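Local coordinates for ECXA (Escherichia coli, PDB 4L63), which is a zinc-binding protein of the metzincin type, probably acting as a metallopeptidase, built here into an assembly with other protein chains, at residues 184-192 with 248-259. Residues are numbered along the deposited sequence; the frame is centred on the assembly and turned at random.
Sequences LEVARCRLL and NRFSCLGLGLAF
The carbonyl oxygen of R188 is gripped twice: S251 N donates to R188 O at 2.9 Å, and a water adds a second bond, the same water weakly accepting from C252 N. R249 O is likewise shared, between R188 N at 2.8 Å and another water, which also bonds weakly to E185 O. One residue earlier, A187 N donates to N248 O. The R188–F250 pairing is thus a single beta bridge, formed where the chain leaves helix 246-249 beside the chain that continues from strand 181-186. S251 OG sits between its own backbone N and carbonyl carbon (chi1 69°), from where it donates to A187 O at 2.7 Å, from above the carbonyl plane; R228 also bonds this hydroxyl. Alongside F250, R188 brings CD to the ring edge, while its guanidinium turns side-on to E185, NH1 to OE1 at 2.8 Å and NE to OE2. Further on, the C189–C252 disulfide (chi3 92°) joins the two loops covalently. Beyond it the contact turns apolar: the L191 and L255 side chains slide past each other in opposite directions, L191 CD1 3.7 Å from L255 CB, L192 crosses L255 at about a right angle, and L191 CD2 reaches F259 CZ obliquely. L255 and F259 also pack against another protein chain. Backbone bonds and waters therefore hold residues 248-252 and the disulfide locks C252, whereas the 3-10 segment 253-258, the last helical turns modelled, is seated on 184-192 by apolar leucine packing.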
loop_
_atom_site.group_PDB
_atom_site.type_symbol
_atom_site.label_atom_id
_atom_site.label_comp_id
_atom_site.label_asym_id
_atom_site.label_seq_id
_atom_site.Cartn_x
_atom_site.Cartn_y
_atom_site.Cartn_z
ATOM N N LEU A 184 18.188 1.001 9.456
ATOM C CA LEU A 184 17.187 1.765 8.728
ATOM C C LEU A 184 16.214 0.779 8.110
ATOM O O LEU A 184 16.646 -0.218 7.525
ATOM C CB LEU A 184 17.823 2.632 7.634
ATOM C CG LEU A 184 18.660 3.828 8.079
ATOM C CD1 LEU A 184 19.046 4.660 6.866
ATOM C CD2 LEU A 184 17.912 4.671 9.098
ATOM N N GLU A 185 14.920 1.055 8.243
ATOM C CA GLU A 185 13.894 0.179 7.701
ATOM C C GLU A 185 14.000 0.115 6.184
ATOM O O GLU A 185 14.156 1.135 5.527
ATOM C CB GLU A 185 12.491 0.646 8.097
ATOM C CG GLU A 185 11.416 -0.370 7.704
ATOM C CD GLU A 185 10.001 0.054 8.073
ATOM O OE1 GLU A 185 9.818 1.114 8.723
ATOM O OE2 GLU A 185 9.067 -0.684 7.701
ATOM N N VAL A 186 13.913 -1.091 5.635
ATOM C CA VAL A 186 13.937 -1.257 4.189
ATOM C C VAL A 186 12.721 -2.071 3.732
ATOM O O VAL A 186 12.113 -2.798 4.524
ATOM C CB VAL A 186 15.230 -1.950 3.716
ATOM C CG1 VAL A 186 16.449 -1.068 4.011
ATOM C CG2 VAL A 186 15.396 -3.307 4.402
ATOM N N ALA A 187 12.373 -1.924 2.457
ATOM C CA ALA A 187 11.444 -2.838 1.791
ATOM C C ALA A 187 10.095 -2.964 2.494
ATOM O O ALA A 187 9.489 -4.039 2.480
ATOM C CB ALA A 187 12.090 -4.228 1.658
ATOM N N ARG A 188 9.623 -1.882 3.108
ATOM C CA ARG A 188 8.361 -1.951 3.848
ATOM C C ARG A 188 7.207 -2.437 2.980
ATOM O O ARG A 188 7.025 -1.985 1.842
ATOM C CB ARG A 188 7.998 -0.593 4.434
ATOM C CG ARG A 188 6.583 -0.554 5.008
ATOM C CD ARG A 188 6.213 0.870 5.344
ATOM N NE ARG A 188 7.053 1.339 6.436
ATOM C CZ ARG A 188 6.841 2.466 7.106
ATOM N NH1 ARG A 188 7.652 2.806 8.102
ATOM N NH2 ARG A 188 5.812 3.241 6.787
ATOM N N CYS A 189 6.426 -3.357 3.529
ATOM C CA CYS A 189 5.196 -3.763 2.874
ATOM C C CYS A 189 4.206 -4.225 3.920
ATOM O O CYS A 189 4.335 -5.314 4.477
ATOM C CB CYS A 189 5.455 -4.860 1.851
ATOM S SG CYS A 189 3.914 -5.358 1.015
ATOM N N ARG A 190 3.243 -3.359 4.212
ATOM C CA ARG A 190 2.197 -3.686 5.174
ATOM C C ARG A 190 0.949 -4.236 4.507
ATOM O O ARG A 190 0.122 -4.865 5.165
ATOM C CB ARG A 190 1.827 -2.455 5.995
ATOM C CG ARG A 190 2.933 -2.028 6.951
ATOM C CD ARG A 190 2.639 -0.644 7.488
ATOM N NE ARG A 190 2.681 0.342 6.414
ATOM C CZ ARG A 190 2.656 1.655 6.613
ATOM N NH1 ARG A 190 2.591 2.132 7.848
ATOM N NH2 ARG A 190 2.702 2.485 5.581
ATOM N N LEU A 191 0.813 -4.004 3.204
ATOM C CA LEU A 191 -0.420 -4.415 2.500
ATOM C C LEU A 191 -0.513 -5.901 2.164
ATOM O O LEU A 191 -1.606 -6.408 1.920
ATOM C CB LEU A 191 -0.580 -3.596 1.216
ATOM C CG LEU A 191 -0.973 -2.130 1.437
ATOM C CD1 LEU A 191 -0.838 -1.330 0.137
ATOM C CD2 LEU A 191 -2.409 -2.050 1.945
ATOM N N LEU A 192 0.609 -6.607 2.148
ATOM C CA LEU A 192 0.572 -8.032 1.776
ATOM C C LEU A 192 0.773 -8.916 3.006
ATOM O O LEU A 192 1.798 -8.812 3.685
ATOM C CB LEU A 192 1.637 -8.340 0.713
ATOM C CG LEU A 192 1.419 -7.691 -0.660
ATOM C CD1 LEU A 192 2.618 -7.913 -1.598
ATOM C CD2 LEU A 192 0.153 -8.191 -1.316
ATOM N N ASN A 248 14.083 2.023 -2.080
ATOM C CA ASN A 248 14.674 1.225 -1.009
ATOM C C ASN A 248 13.750 1.078 0.203
ATOM O O ASN A 248 13.722 0.028 0.832
ATOM C CB ASN A 248 16.011 1.830 -0.554
ATOM C CG ASN A 248 17.135 1.563 -1.540
ATOM O OD1 ASN A 248 17.045 0.649 -2.355
ATOM N ND2 ASN A 248 18.201 2.352 -1.460
ATOM N N ARG A 249 13.011 2.132 0.536
ATOM C CA ARG A 249 12.177 2.102 1.740
ATOM C C ARG A 249 10.914 1.257 1.603
ATOM O O ARG A 249 10.389 0.761 2.612
ATOM C CB ARG A 249 11.761 3.514 2.154
ATOM C CG ARG A 249 12.904 4.415 2.603
ATOM C CD ARG A 249 12.371 5.787 2.987
ATOM N NE ARG A 249 11.232 5.665 3.891
ATOM C CZ ARG A 249 10.449 6.671 4.268
ATOM N NH1 ARG A 249 10.657 7.894 3.803
ATOM N NH2 ARG A 249 9.438 6.442 5.096
ATOM N N PHE A 250 10.415 1.120 0.371
ATOM C CA PHE A 250 9.129 0.450 0.145
ATOM C C PHE A 250 9.259 -0.680 -0.860
ATOM O O PHE A 250 9.972 -0.535 -1.844
ATOM C CB PHE A 250 8.078 1.436 -0.359
ATOM C CG PHE A 250 7.932 2.656 0.493
ATOM C CD1 PHE A 250 7.292 2.583 1.716
ATOM C CD2 PHE A 250 8.393 3.882 0.053
ATOM C CE1 PHE A 250 7.147 3.709 2.493
ATOM C CE2 PHE A 250 8.253 5.010 0.831
ATOM C CZ PHE A 250 7.638 4.923 2.050
ATOM N N SER A 251 8.554 -1.791 -0.633
ATOM C CA SER A 251 8.618 -2.901 -1.586
ATOM C C SER A 251 7.252 -3.271 -2.173
ATOM O O SER A 251 7.161 -4.207 -2.962
ATOM C CB SER A 251 9.244 -4.144 -0.936
ATOM O OG SER A 251 8.382 -4.698 0.052
ATOM N N CYS A 252 6.193 -2.554 -1.802
ATOM C CA CYS A 252 4.900 -2.795 -2.457
ATOM C C CYS A 252 4.010 -1.549 -2.470
ATOM O O CYS A 252 2.785 -1.657 -2.433
ATOM C CB CYS A 252 4.164 -3.983 -1.792
ATOM S SG CYS A 252 3.407 -3.712 -0.137
ATOM N N LEU A 253 4.620 -0.368 -2.562
ATOM C CA LEU A 253 3.844 0.869 -2.477
ATOM C C LEU A 253 2.988 1.073 -3.722
ATOM O O LEU A 253 1.981 1.780 -3.679
ATOM C CB LEU A 253 4.754 2.085 -2.272
ATOM C CG LEU A 253 4.002 3.360 -1.869
ATOM C CD1 LEU A 253 3.157 3.095 -0.634
ATOM C CD2 LEU A 253 4.987 4.513 -1.620
ATOM N N GLY A 254 3.375 0.428 -4.820
ATOM C CA GLY A 254 2.570 0.445 -6.034
ATOM C C GLY A 254 1.122 0.044 -5.766
ATOM O O GLY A 254 0.199 0.498 -6.452
ATOM N N LEU A 255 0.922 -0.809 -4.764
ATOM C CA LEU A 255 -0.422 -1.317 -4.437
ATOM C C LEU A 255 -1.359 -0.199 -3.988
ATOM O O LEU A 255 -2.579 -0.336 -4.076
ATOM C CB LEU A 255 -0.344 -2.390 -3.349
ATOM C CG LEU A 255 0.189 -3.754 -3.786
ATOM C CD1 LEU A 255 0.385 -4.649 -2.572
ATOM C CD2 LEU A 255 -0.814 -4.375 -4.736
ATOM N N GLY A 256 -0.775 0.899 -3.511
ATOM C CA GLY A 256 -1.525 2.078 -3.128
ATOM C C GLY A 256 -2.359 2.647 -4.264
ATOM O O GLY A 256 -3.398 3.256 -4.021
ATOM N N LEU A 257 -1.927 2.434 -5.507
ATOM C CA LEU A 257 -2.700 2.916 -6.653
ATOM C C LEU A 257 -4.054 2.217 -6.740
ATOM O O LEU A 257 -4.983 2.723 -7.378
ATOM C CB LEU A 257 -1.931 2.712 -7.967
ATOM C CG LEU A 257 -0.878 3.757 -8.386
ATOM C CD1 LEU A 257 -1.499 5.131 -8.594
ATOM C CD2 LEU A 257 0.248 3.823 -7.381
ATOM N N ALA A 258 -4.172 1.048 -6.115
ATOM C CA ALA A 258 -5.416 0.286 -6.222
ATOM C C ALA A 258 -6.447 0.798 -5.225
ATOM O O ALA A 258 -7.513 0.205 -5.068
ATOM C CB ALA A 258 -5.158 -1.207 -6.016
ATOM N N PHE A 259 -6.121 1.909 -4.568
ATOM C CA PHE A 259 -7.007 2.547 -3.602
ATOM C C PHE A 259 -7.505 3.898 -4.113
ATOM O O PHE A 259 -8.712 4.128 -4.216
ATOM C CB PHE A 259 -6.295 2.719 -2.254
ATOM C CG PHE A 259 -6.146 1.436 -1.481
ATOM C CD1 PHE A 259 -7.062 1.097 -0.496
ATOM C CD2 PHE A 259 -5.109 0.556 -1.761
ATOM C CE1 PHE A 259 -6.948 -0.092 0.214
ATOM C CE2 PHE A 259 -4.979 -0.633 -1.061
ATOM C CZ PHE A 259 -5.907 -0.963 -0.063
HETATM O O HOH W 1 11.172 1.476 5.181
HETATM O O HOH W 2 5.236 -0.466 0.569
#